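Side-chain contacts in malate dehydrogenase (Porphyromonas gingivalis, PDB 3FI9), which probably catalyses the NAD-dependent interconversion of malate and oxaloacetate: residues Ser289-Leu294 / Ala301-Ser306; Lys120-Ile125 / Leu134-Tyr139; Thr149-Asp154 / Met274-Thr279; Thr27-Arg32 / Glu60-Thr65. All coordinates share one frame; numbering follows the deposited sequence.

Contact 1: Ser289-Leu294 / Ala301-Ser306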
loop_
_atom_site.group_PDB
_atom_site.type_symbol
_atom_site.label_atom_id
_atom_site.label_comp_id
_atom_site.label_asym_id
_atom_site.label_seq_id
_atom_site.Cartn_x
_atom_site.Cartn_y
_atom_site.Cartn_z
ATOM N N SER A 289 23.165 1.704 -20.153
ATOM C CA SER A 289 23.754 1.065 -21.321
ATOM C C SER A 289 24.231 2.122 -22.331
ATOM O O SER A 289 23.991 3.322 -22.179
ATOM C CB SER A 289 22.722 0.144 -21.967
ATOM O OG SER A 289 21.810 0.937 -22.694
ATOM N N ASP A 290 24.889 1.666 -23.375
ATOM C CA ASP A 290 25.482 2.535 -24.378
ATOM C C ASP A 290 24.401 3.194 -25.244
ATOM O O ASP A 290 23.688 2.532 -25.998
ATOM C CB ASP A 290 26.457 1.709 -25.245
ATOM C CG ASP A 290 27.033 2.503 -26.398
ATOM O OD1 ASP A 290 26.817 3.742 -26.461
ATOM O OD2 ASP A 290 27.726 1.887 -27.226
ATOM N N ILE A 291 24.276 4.510 -25.146
ATOM C CA ILE A 291 23.185 5.199 -25.828
ATOM C C ILE A 291 23.290 4.956 -27.318
ATOM O O ILE A 291 22.280 4.865 -28.029
ATOM C CB ILE A 291 23.213 6.718 -25.509
ATOM C CG1 ILE A 291 21.835 7.358 -25.669
ATOM C CG2 ILE A 291 24.306 7.448 -26.322
ATOM C CD1 ILE A 291 21.545 8.362 -24.543
ATOM N N ASN A 292 24.517 4.827 -27.796
ATOM C CA ASN A 292 24.705 4.763 -29.233
ATOM C C ASN A 292 24.201 3.455 -29.796
ATOM O O ASN A 292 24.032 3.339 -31.002
ATOM C CB ASN A 292 26.160 5.021 -29.631
ATOM C CG ASN A 292 26.578 6.441 -29.370
ATOM O OD1 ASN A 292 25.810 7.379 -29.603
ATOM N ND2 ASN A 292 27.803 6.618 -28.885
ATOM N N GLN A 293 23.942 2.479 -28.929
ATOM C CA GLN A 293 23.412 1.202 -29.390
ATOM C C GLN A 293 21.938 1.027 -29.011
ATOM O O GLN A 293 21.372 -0.050 -29.201
ATOM C CB GLN A 293 24.205 0.029 -28.821
ATOM C CG GLN A 293 23.408 -0.773 -27.787
ATOM C CD GLN A 293 24.265 -1.692 -26.936
ATOM O OE1 GLN A 293 25.160 -2.389 -27.438
ATOM N NE2 GLN A 293 23.982 -1.716 -25.636
ATOM N N LEU A 294 21.312 2.073 -28.472
ATOM C CA LEU A 294 19.898 1.971 -28.097
ATOM C C LEU A 294 18.978 2.075 -29.293
ATOM O O LEU A 294 19.056 3.031 -30.065
ATOM C CB LEU A 294 19.476 3.062 -27.115
ATOM C CG LEU A 294 19.618 3.004 -25.611
ATOM C CD1 LEU A 294 18.824 4.196 -25.065
ATOM C CD2 LEU A 294 19.182 1.657 -24.953
ATOM N N ALA A 301 17.141 9.649 -32.712
ATOM C CA ALA A 301 16.855 11.064 -33.073
ATOM C C ALA A 301 15.710 11.632 -32.251
ATOM O O ALA A 301 15.675 12.829 -31.917
ATOM C CB ALA A 301 16.590 11.191 -34.587
ATOM N N ALA A 302 14.727 10.790 -31.949
ATOM C CA ALA A 302 13.637 11.226 -31.101
ATOM C C ALA A 302 14.179 11.501 -29.694
ATOM O O ALA A 302 13.788 12.478 -29.047
ATOM C CB ALA A 302 12.521 10.130 -31.058
ATOM N N LEU A 303 15.080 10.632 -29.241
ATOM C CA LEU A 303 15.773 10.783 -27.948
ATOM C C LEU A 303 16.584 12.100 -27.899
ATOM O O LEU A 303 16.590 12.804 -26.886
ATOM C CB LEU A 303 16.683 9.582 -27.681
ATOM C CG LEU A 303 17.377 9.532 -26.307
ATOM C CD1 LEU A 303 16.343 9.527 -25.187
ATOM C CD2 LEU A 303 18.303 8.331 -26.138
ATOM N N LYS A 304 17.237 12.432 -29.002
ATOM C CA LYS A 304 17.979 13.699 -29.107
ATOM C C LYS A 304 17.028 14.897 -28.983
ATOM O O LYS A 304 17.336 15.873 -28.304
ATOM C CB LYS A 304 18.753 13.733 -30.438
ATOM C CG LYS A 304 19.546 15.011 -30.706
ATOM C CD LYS A 304 20.445 15.377 -29.508
ATOM C CE LYS A 304 21.428 16.507 -29.887
ATOM N NZ LYS A 304 22.384 16.853 -28.788
ATOM N N GLU A 305 15.857 14.812 -29.621
ATOM C CA GLU A 305 14.814 15.821 -29.472
ATOM C C GLU A 305 14.422 16.040 -27.998
ATOM O O GLU A 305 14.320 17.173 -27.526
ATOM C CB GLU A 305 13.550 15.332 -30.192
ATOM C CG GLU A 305 13.507 15.550 -31.658
ATOM C CD GLU A 305 12.849 16.881 -31.995
ATOM O OE1 GLU A 305 13.589 17.886 -32.108
ATOM O OE2 GLU A 305 11.600 16.921 -32.169
ATOM N N SER A 306 14.123 14.945 -27.301
ATOM C CA SER A 306 13.833 14.986 -25.870
ATOM C C SER A 306 15.046 15.595 -25.101
ATOM O O SER A 306 14.892 16.514 -24.241
ATOM C CB SER A 306 13.501 13.556 -25.397
ATOM O OG SER A 306 13.236 13.503 -24.018
#

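Contact 2: Lys120-Ile125 / Leu134-Tyr139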
loop_
_atom_site.group_PDB
_atom_site.type_symbol
_atom_site.label_atom_id
_atom_site.label_comp_id
_atom_site.label_asym_id
_atom_site.label_seq_id
_atom_site.Cartn_x
_atom_site.Cartn_y
_atom_site.Cartn_z
ATOM N N LYS A 120 24.378 5.729 0.637
ATOM C CA LYS A 120 24.696 4.837 -0.467
ATOM C C LYS A 120 23.881 5.196 -1.738
ATOM O O LYS A 120 24.398 5.176 -2.837
ATOM C CB LYS A 120 24.453 3.372 -0.071
ATOM C CG LYS A 120 25.540 2.775 0.910
ATOM C CD LYS A 120 25.038 1.485 1.548
ATOM C CE LYS A 120 26.023 0.351 1.457
ATOM N NZ LYS A 120 26.872 0.267 2.654
ATOM N N HIS A 121 22.597 5.462 -1.573
ATOM C CA HIS A 121 21.739 5.773 -2.733
ATOM C C HIS A 121 20.593 6.689 -2.417
ATOM O O HIS A 121 19.994 6.601 -1.352
ATOM C CB HIS A 121 21.163 4.473 -3.343
ATOM C CG HIS A 121 20.770 4.627 -4.776
ATOM N ND1 HIS A 121 21.678 4.469 -5.800
ATOM C CD2 HIS A 121 19.585 4.965 -5.359
ATOM C CE1 HIS A 121 21.075 4.707 -6.956
ATOM N NE2 HIS A 121 19.812 5.029 -6.716
ATOM N N VAL A 122 20.221 7.535 -3.381
ATOM C CA VAL A 122 19.178 8.487 -3.151
ATOM C C VAL A 122 18.304 8.486 -4.397
ATOM O O VAL A 122 18.833 8.504 -5.504
ATOM C CB VAL A 122 19.747 9.940 -3.008
ATOM C CG1 VAL A 122 18.594 10.918 -2.823
ATOM C CG2 VAL A 122 20.707 9.997 -1.846
ATOM N N ILE A 123 16.995 8.472 -4.181
ATOM C CA ILE A 123 15.995 8.521 -5.267
ATOM C C ILE A 123 15.077 9.712 -5.100
ATOM O O ILE A 123 14.441 9.915 -4.034
ATOM C CB ILE A 123 15.165 7.196 -5.331
ATOM C CG1 ILE A 123 16.123 5.965 -5.375
ATOM C CG2 ILE A 123 14.153 7.273 -6.516
ATOM C CD1 ILE A 123 15.402 4.584 -5.434
ATOM N N ILE A 124 14.970 10.504 -6.173
ATOM C CA ILE A 124 14.214 11.719 -6.147
ATOM C C ILE A 124 12.997 11.501 -7.052
ATOM O O ILE A 124 13.172 11.078 -8.202
ATOM C CB ILE A 124 15.069 12.850 -6.716
ATOM C CG1 ILE A 124 16.376 13.046 -5.902
ATOM C CG2 ILE A 124 14.231 14.131 -6.781
ATOM C CD1 ILE A 124 16.103 13.407 -4.448
ATOM N N ILE A 125 11.779 11.757 -6.573
ATOM C CA ILE A 125 10.639 11.461 -7.447
ATOM C C ILE A 125 9.754 12.665 -7.769
ATOM O O ILE A 125 8.901 12.592 -8.663
ATOM C CB ILE A 125 9.770 10.289 -6.921
ATOM C CG1 ILE A 125 8.731 10.773 -5.904
ATOM C CG2 ILE A 125 10.688 9.096 -6.464
ATOM C CD1 ILE A 125 7.499 9.864 -5.868
ATOM N N LEU A 134 18.961 16.161 -10.875
ATOM C CA LEU A 134 20.342 16.647 -11.199
ATOM C C LEU A 134 20.849 17.626 -10.121
ATOM O O LEU A 134 22.016 17.601 -9.711
ATOM C CB LEU A 134 20.344 17.324 -12.579
ATOM C CG LEU A 134 21.603 18.038 -13.070
ATOM C CD1 LEU A 134 22.734 17.058 -13.194
ATOM C CD2 LEU A 134 21.340 18.700 -14.458
ATOM N N VAL A 135 19.949 18.475 -9.646
ATOM C CA VAL A 135 20.309 19.438 -8.604
ATOM C C VAL A 135 20.652 18.696 -7.330
ATOM O O VAL A 135 21.651 18.999 -6.659
ATOM C CB VAL A 135 19.137 20.381 -8.308
ATOM C CG1 VAL A 135 19.393 21.159 -7.016
ATOM C CG2 VAL A 135 18.892 21.346 -9.495
ATOM N N THR A 136 19.838 17.708 -6.971
ATOM C CA THR A 136 20.209 16.933 -5.781
ATOM C C THR A 136 21.573 16.293 -5.897
ATOM O O THR A 136 22.357 16.346 -4.942
ATOM C CB THR A 136 19.145 15.868 -5.400
ATOM O OG1 THR A 136 17.951 16.519 -5.014
ATOM C CG2 THR A 136 19.612 15.031 -4.215
ATOM N N LEU A 137 21.856 15.617 -7.027
ATOM C CA LEU A 137 23.165 15.023 -7.259
ATOM C C LEU A 137 24.299 16.039 -7.056
ATOM O O LEU A 137 25.276 15.784 -6.341
ATOM C CB LEU A 137 23.235 14.450 -8.697
ATOM C CG LEU A 137 24.527 13.779 -9.134
ATOM C CD1 LEU A 137 25.030 12.760 -8.092
ATOM C CD2 LEU A 137 24.460 13.194 -10.583
ATOM N N ILE A 138 24.163 17.193 -7.696
ATOM C CA ILE A 138 25.205 18.214 -7.657
ATOM C C ILE A 138 25.484 18.740 -6.234
ATOM O O ILE A 138 26.638 18.702 -5.759
ATOM C CB ILE A 138 24.858 19.359 -8.596
ATOM C CG1 ILE A 138 24.954 18.862 -10.043
ATOM C CG2 ILE A 138 25.812 20.526 -8.350
ATOM C CD1 ILE A 138 24.370 19.857 -11.046
ATOM N N TYR A 139 24.428 19.123 -5.524
ATOM C CA TYR A 139 24.588 19.607 -4.156
ATOM C C TYR A 139 24.920 18.530 -3.100
ATOM O O TYR A 139 25.462 18.851 -2.027
ATOM C CB TYR A 139 23.361 20.355 -3.737
ATOM C CG TYR A 139 23.299 21.766 -4.274
ATOM C CD1 TYR A 139 22.707 22.035 -5.504
ATOM C CD2 TYR A 139 23.815 22.826 -3.546
ATOM C CE1 TYR A 139 22.626 23.326 -6.004
ATOM C CE2 TYR A 139 23.757 24.127 -4.042
ATOM C CZ TYR A 139 23.162 24.373 -5.275
ATOM O OH TYR A 139 23.064 25.667 -5.801
#

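Contact 3: Thr149-Asp154 / Met274-Thr279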
loop_
_atom_site.group_PDB
_atom_site.type_symbol
_atom_site.label_atom_id
_atom_site.label_comp_id
_atom_site.label_asym_id
_atom_site.label_seq_id
_atom_site.Cartn_x
_atom_site.Cartn_y
_atom_site.Cartn_z
ATOM N N THR A 149 16.200 8.867 -10.460
ATOM C CA THR A 149 14.856 9.377 -10.341
ATOM C C THR A 149 13.860 8.329 -10.843
ATOM O O THR A 149 14.197 7.505 -11.666
ATOM C CB THR A 149 14.650 10.685 -11.185
ATOM O OG1 THR A 149 14.890 10.409 -12.572
ATOM C CG2 THR A 149 15.690 11.772 -10.762
ATOM N N LEU A 150 12.640 8.364 -10.313
ATOM C CA LEU A 150 11.525 7.597 -10.845
ATOM C C LEU A 150 11.235 8.066 -12.285
ATOM O O LEU A 150 10.933 9.249 -12.510
ATOM C CB LEU A 150 10.277 7.879 -10.003
ATOM C CG LEU A 150 8.979 7.328 -10.583
ATOM C CD1 LEU A 150 9.099 5.784 -10.580
ATOM C CD2 LEU A 150 7.717 7.842 -9.814
ATOM N N ALA A 151 11.321 7.140 -13.235
ATOM C CA ALA A 151 11.101 7.412 -14.627
ATOM C C ALA A 151 10.411 6.248 -15.335
ATOM O O ALA A 151 10.278 6.288 -16.561
ATOM C CB ALA A 151 12.436 7.732 -15.326
ATOM N N GLY A 152 9.987 5.221 -14.584
ATOM C CA GLY A 152 9.510 3.946 -15.203
ATOM C C GLY A 152 8.007 3.948 -15.544
ATOM O O GLY A 152 7.502 3.065 -16.265
ATOM N N LEU A 153 7.267 4.898 -14.979
ATOM C CA LEU A 153 5.795 4.914 -15.171
ATOM C C LEU A 153 5.396 5.092 -16.624
ATOM O O LEU A 153 4.346 4.601 -17.015
ATOM C CB LEU A 153 5.068 5.954 -14.289
ATOM C CG LEU A 153 5.107 5.749 -12.756
ATOM C CD1 LEU A 153 4.098 6.684 -12.028
ATOM C CD2 LEU A 153 4.832 4.290 -12.322
ATOM N N ASP A 154 6.194 5.796 -17.418
ATOM C CA ASP A 154 5.850 5.930 -18.844
ATOM C C ASP A 154 5.912 4.528 -19.489
ATOM O O ASP A 154 5.075 4.180 -20.333
ATOM C CB ASP A 154 6.803 6.915 -19.581
ATOM C CG ASP A 154 6.380 8.409 -19.420
ATOM O OD1 ASP A 154 5.296 8.709 -18.879
ATOM O OD2 ASP A 154 7.152 9.301 -19.831
ATOM N N MET A 274 20.304 14.719 -16.862
ATOM C CA MET A 274 19.698 13.486 -16.259
ATOM C C MET A 274 18.537 13.098 -17.172
ATOM O O MET A 274 17.684 13.952 -17.456
ATOM C CB MET A 274 19.071 13.780 -14.900
ATOM C CG MET A 274 19.972 14.421 -13.874
ATOM S SD MET A 274 20.835 13.123 -12.918
ATOM C CE MET A 274 19.365 12.322 -12.229
ATOM N N MET A 275 18.498 11.831 -17.589
ATOM C CA MET A 275 17.483 11.316 -18.517
ATOM C C MET A 275 17.059 9.926 -18.070
ATOM O O MET A 275 17.871 9.223 -17.493
ATOM C CB MET A 275 18.085 11.134 -19.933
ATOM C CG MET A 275 18.061 12.379 -20.760
ATOM S SD MET A 275 18.413 12.037 -22.484
ATOM C CE MET A 275 19.940 11.212 -22.340
ATOM N N ALA A 276 15.822 9.524 -18.407
ATOM C CA ALA A 276 15.379 8.129 -18.330
ATOM C C ALA A 276 16.199 7.329 -19.333
ATOM O O ALA A 276 16.293 7.718 -20.508
ATOM C CB ALA A 276 13.851 7.999 -18.670
ATOM N N MET A 277 16.819 6.255 -18.853
ATOM C CA MET A 277 17.779 5.487 -19.621
ATOM C C MET A 277 17.561 3.997 -19.411
ATOM O O MET A 277 16.793 3.592 -18.545
ATOM C CB MET A 277 19.210 5.871 -19.209
ATOM C CG MET A 277 19.693 7.226 -19.747
ATOM S SD MET A 277 20.385 7.092 -21.471
ATOM C CE MET A 277 18.909 6.955 -22.407
ATOM N N GLU A 278 18.256 3.180 -20.186
ATOM C CA GLU A 278 18.253 1.730 -19.931
ATOM C C GLU A 278 19.241 1.408 -18.832
ATOM O O GLU A 278 20.435 1.180 -19.078
ATOM C CB GLU A 278 18.565 0.939 -21.196
ATOM C CG GLU A 278 18.423 -0.578 -21.053
ATOM C CD GLU A 278 17.003 -1.026 -20.733
ATOM O OE1 GLU A 278 16.034 -0.291 -21.016
ATOM O OE2 GLU A 278 16.843 -2.144 -20.212
ATOM N N THR A 279 18.719 1.348 -17.614
ATOM C CA THR A 279 19.541 1.324 -16.430
ATOM C C THR A 279 19.430 -0.007 -15.727
ATOM O O THR A 279 18.445 -0.730 -15.901
ATOM C CB THR A 279 19.054 2.403 -15.439
ATOM O OG1 THR A 279 17.609 2.511 -15.500
ATOM C CG2 THR A 279 19.671 3.731 -15.772
#

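Contact 4: Thr27-Arg32 / Glu60-Thr65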
loop_
_atom_site.group_PDB
_atom_site.type_symbol
_atom_site.label_atom_id
_atom_site.label_comp_id
_atom_site.label_asym_id
_atom_site.label_seq_id
_atom_site.Cartn_x
_atom_site.Cartn_y
_atom_site.Cartn_z
ATOM N N THR A 27 4.926 0.128 1.858
ATOM C CA THR A 27 5.580 -0.753 0.902
ATOM C C THR A 27 6.961 -1.190 1.370
ATOM O O THR A 27 7.355 -2.378 1.223
ATOM C CB THR A 27 5.638 -0.079 -0.491
ATOM O OG1 THR A 27 4.292 0.195 -0.913
ATOM C CG2 THR A 27 6.343 -0.988 -1.555
ATOM N N ALA A 28 7.719 -0.245 1.900
ATOM C CA ALA A 28 9.065 -0.573 2.385
ATOM C C ALA A 28 8.997 -1.576 3.537
ATOM O O ALA A 28 9.796 -2.524 3.612
ATOM C CB ALA A 28 9.753 0.701 2.876
ATOM N N ALA A 29 8.040 -1.370 4.427
ATOM C CA ALA A 29 7.845 -2.311 5.535
ATOM C C ALA A 29 7.416 -3.686 5.041
ATOM O O ALA A 29 7.942 -4.698 5.493
ATOM C CB ALA A 29 6.823 -1.728 6.549
ATOM N N MET A 30 6.454 -3.759 4.110
ATOM C CA MET A 30 6.072 -5.073 3.598
ATOM C C MET A 30 7.232 -5.807 2.962
ATOM O O MET A 30 7.349 -7.042 3.063
ATOM C CB MET A 30 4.946 -4.954 2.536
ATOM C CG MET A 30 3.586 -4.563 3.110
ATOM S SD MET A 30 2.237 -4.228 1.903
ATOM C CE MET A 30 2.143 -5.953 1.226
ATOM N N MET A 31 8.062 -5.056 2.227
ATOM C CA MET A 31 9.181 -5.659 1.499
ATOM C C MET A 31 10.329 -6.075 2.454
ATOM O O MET A 31 11.308 -6.636 2.017
ATOM C CB MET A 31 9.732 -4.693 0.437
ATOM C CG MET A 31 8.868 -4.590 -0.848
ATOM S SD MET A 31 9.691 -3.465 -2.086
ATOM C CE MET A 31 8.411 -3.508 -3.356
ATOM N N ARG A 32 10.203 -5.714 3.727
ATOM C CA ARG A 32 11.225 -5.981 4.733
ATOM C C ARG A 32 12.599 -5.553 4.254
ATOM O O ARG A 32 13.553 -6.338 4.279
ATOM C CB ARG A 32 11.186 -7.472 5.177
ATOM C CG ARG A 32 9.848 -7.770 5.894
ATOM C CD ARG A 32 9.667 -9.294 6.203
ATOM N NE ARG A 32 10.553 -9.740 7.287
ATOM C CZ ARG A 32 10.358 -9.467 8.570
ATOM N NH1 ARG A 32 9.329 -8.723 8.933
ATOM N NH2 ARG A 32 11.181 -9.948 9.497
ATOM N N GLU A 60 6.375 -7.270 11.862
ATOM C CA GLU A 60 7.291 -7.986 12.776
ATOM C C GLU A 60 8.727 -7.431 12.703
ATOM O O GLU A 60 9.337 -7.410 11.627
ATOM C CB GLU A 60 7.318 -9.484 12.421
ATOM C CG GLU A 60 7.765 -10.392 13.568
ATOM C CD GLU A 60 6.653 -11.304 14.055
ATOM O OE1 GLU A 60 5.700 -11.547 13.263
ATOM O OE2 GLU A 60 6.741 -11.808 15.205
ATOM N N GLY A 61 9.267 -6.988 13.838
ATOM C CA GLY A 61 10.670 -6.502 13.893
ATOM C C GLY A 61 10.932 -5.086 13.388
ATOM O O GLY A 61 12.093 -4.619 13.317
ATOM N N LEU A 62 9.869 -4.379 13.011
ATOM C CA LEU A 62 10.076 -3.046 12.466
ATOM C C LEU A 62 10.487 -2.112 13.595
ATOM O O LEU A 62 9.872 -2.137 14.653
ATOM C CB LEU A 62 8.797 -2.517 11.814
ATOM C CG LEU A 62 8.963 -1.272 10.945
ATOM C CD1 LEU A 62 9.845 -1.589 9.719
ATOM C CD2 LEU A 62 7.607 -0.741 10.501
ATOM N N ASN A 63 11.474 -1.279 13.354
ATOM C CA ASN A 63 11.859 -0.212 14.293
ATOM C C ASN A 63 11.503 1.157 13.671
ATOM O O ASN A 63 12.394 1.919 13.270
ATOM C CB ASN A 63 13.365 -0.209 14.509
ATOM C CG ASN A 63 13.865 -1.353 15.444
ATOM O OD1 ASN A 63 13.346 -1.543 16.558
ATOM N ND2 ASN A 63 14.913 -2.079 15.001
ATOM N N LEU A 64 10.224 1.464 13.566
ATOM C CA LEU A 64 9.817 2.678 12.877
ATOM C C LEU A 64 10.158 3.944 13.706
ATOM O O LEU A 64 9.930 3.983 14.908
ATOM C CB LEU A 64 8.321 2.638 12.618
ATOM C CG LEU A 64 7.789 3.719 11.675
ATOM C CD1 LEU A 64 8.094 3.361 10.158
ATOM C CD2 LEU A 64 6.260 3.916 11.875
ATOM N N THR A 65 10.687 4.963 13.052
ATOM C CA THR A 65 10.931 6.243 13.683
ATOM C C THR A 65 10.271 7.302 12.800
ATOM O O THR A 65 10.086 7.102 11.596
ATOM C CB THR A 65 12.442 6.579 13.948
ATOM O OG1 THR A 65 13.239 6.408 12.761
ATOM C CG2 THR A 65 13.039 5.740 15.125
#

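Contact 1: Ser289-Leu294 / Ala301-Ser306
With CG1 of Ile291 trans to its own backbone nitrogen (chi1 -155°) and CG of Leu303 likewise trans (chi1 -175°), each side chain is thrown out from its backbone into the gap between the loop after strand 285-288 and helix 297-319. The two side chains run slantwise past one another, so that CD2 of Leu303 rests against the outer end of Ile291: it lies 3.6 Å from Ile291 CD1 and 3.7 Å from Ile291 CG1. The same leucine methyl has a looser neighbour in Leu294, whose CD1 stays 4.3 Å from Leu303 CD2. One branch of a single leucine thus serves two residues of the loop, while the nearest backbones, at Ile291 and Leu303, remain 9.5 Å apart between CA atoms. Long branched aliphatic residues suit such a gap, for they can bridge it without carrying polar atoms into it.

The loop side is shaped by a short 3-10 turn. Asp290 OD1 accepts from the backbone N of Asn292 at 2.9 Å, an Asx turn in which the donor approaches from above the carboxylate plane, and Leu294 N bonds to Ile291 O. These bonds set Ile291 and Leu294 on the side facing the helix. Met277 of strand 273-277 touches all three apolar residues, and Phe270 and Tyr179 extend the cluster.

Since the three touching side chains are buried and meet through carbon alone, the contact rests on van der Waals packing and the hydrophobic effect; no polar atom takes part in their meeting.

Contact 2: Lys120-Ile125 / Leu134-Tyr139
Ile124 and Thr136 meet end to end between strand 121-124 and helix 129-140, and this is the close part of the contact. CD1 of Ile124 lies 3.7 Å from OG1 and 3.9 Å from CG2 of Thr136, so the methyl sits across both branches of the threonine. Its position follows from two successive bends in the isoleucine chain (chi1 -59°, chi2 -61°), which fold CD1 back along the strand. Thr136 OG1 touches the methyl without bonding to it; the hydroxyl is engaged with Thr132 O one turn back in its helix and with Ala105 O of helix 94-115. A small beta-branched residue fits here, its hydroxyl within bonding reach of two backbone carbonyls and its methyl left to the strand.

Packing is looser toward the start of the strand. Val122 CG1 comes only to 4.5 Å from Thr136 CG2, and Val122 packs also on Ile112 and Leu142. This side is not open to solvent: all three touching residues are buried, with helix 94-115 also lying against the strand.

A strand residue facing the helix that follows it is the core packing of a beta-alpha-beta unit, here strand 121-124, helix 129-140 and strand 147-150 of the Rossmann-type NAD-binding domain.

Contact 3: Thr149-Asp154 / Met274-Thr279
This is a small apolar contact between strand 147-150, with the turn that follows it, and strand 273-277, at the seam where the parallel strands of the nucleotide-binding domain give way to antiparallel ones. Ala151 and Ala276 face each other with their CB atoms 3.6 Å apart. Their CA atoms are separated by just 5.7 Å, and alanine, whose side chain is a single methyl, suits so close an approach of the two backbones.

Farther along, the backbones diverge and longer side chains span the interval. Met274 CE reaches a distance of 4.0 Å from Thr149 CG2, the two side chains passing at a slant. The methionine chain is bent at both chi2 (-89°) and chi3 (-61°), which curls its terminal methyl round to the threonine; an unbranched, flexible chain is well suited to such a path. Thr149 offers its methyl rather than its hydroxyl because chi1 of 61° sets CG2 trans to the carbonyl carbon, and the meeting is therefore carbon to carbon.

The side chain of Ala151 lies about 6 Å from that of His182, the predicted proton acceptor, so Ala151 lies in the surroundings of the probable active site. Strand 261-267 stands between the two strands in the sheet order: Thr149 bonds through its backbone to Gly262 and Met275 to Cys263, while helix 153-166 leads away just beyond Ala151.

Contact 4: Thr27-Arg32 / Glu60-Thr65
The polar link is one hydrogen bond from the Arg32 side chain to a backbone carbonyl. Arg32 NH1 donates to Glu60 O over 3.0 Å, with an N-H...O angle of 156°, and the nitrogen lies in the carbonyl plane on a lone pair of the oxygen. The acceptor meets the guanidinium at its edge, 17° out of its plane. The Arg32 side chain is extended at chi2, and the bend at chi3 (72°) turns the head toward the loop. Elsewhere, Arg32 NE bonds to Leu3 O and Tyr5 makes a cation-pi contact with the guanidinium; Tyr5 OH also bonds to Glu60 O, giving that oxygen a second partner. An arginine suits this place because its several N-H groups can bind separate carbonyls at once.

Arg32 is the first residue past helix 19-30 to leave helical geometry; its positive phi and the bond from Arg32 N to Ala29 O belong to a Schellman motif. This helix follows the first strand, 10-14, of the Rossmann-type domain, and the loop from Glu60 leads into strand 65-67, outermost in the sheet of this chain.

Charge plays a weaker part. Arg32 NH1 and Glu60 OE1 are 6.3 Å apart, too far for a salt bridge, so any attraction is probably modest.

Apolar packing occurs at Ala29, whose CB lies 4.1 Å from Leu62 CD2. The small alanine lets the loop pass near the helix, and the leucine fills the interval while resting also on Ile54 of helix 44-57.

Along the chain the order is contact 4, contact 2, contact 3, contact 1, each closing before the next opens. Contacts 4 and 2 lie in the NAD-binding domain, their centres about 24 Å apart; contact 1 lies in the C-terminal domain, and contact 3 sits near the junction of the two. Contacts 2 and 3 share one sheet through neighbouring strands 121-124 and 147-150 and touch where Ile125 packs on Leu150. Contact 3 continues into contact 1, about 13 Å away between centres, through a probable backbone hydrogen bond from Ser289 N to Glu278 O. These three therefore form a continuous path between the domains, whereas contact 4 stands apart, about 39 Å from contact 1 between centres, beside the second subunit.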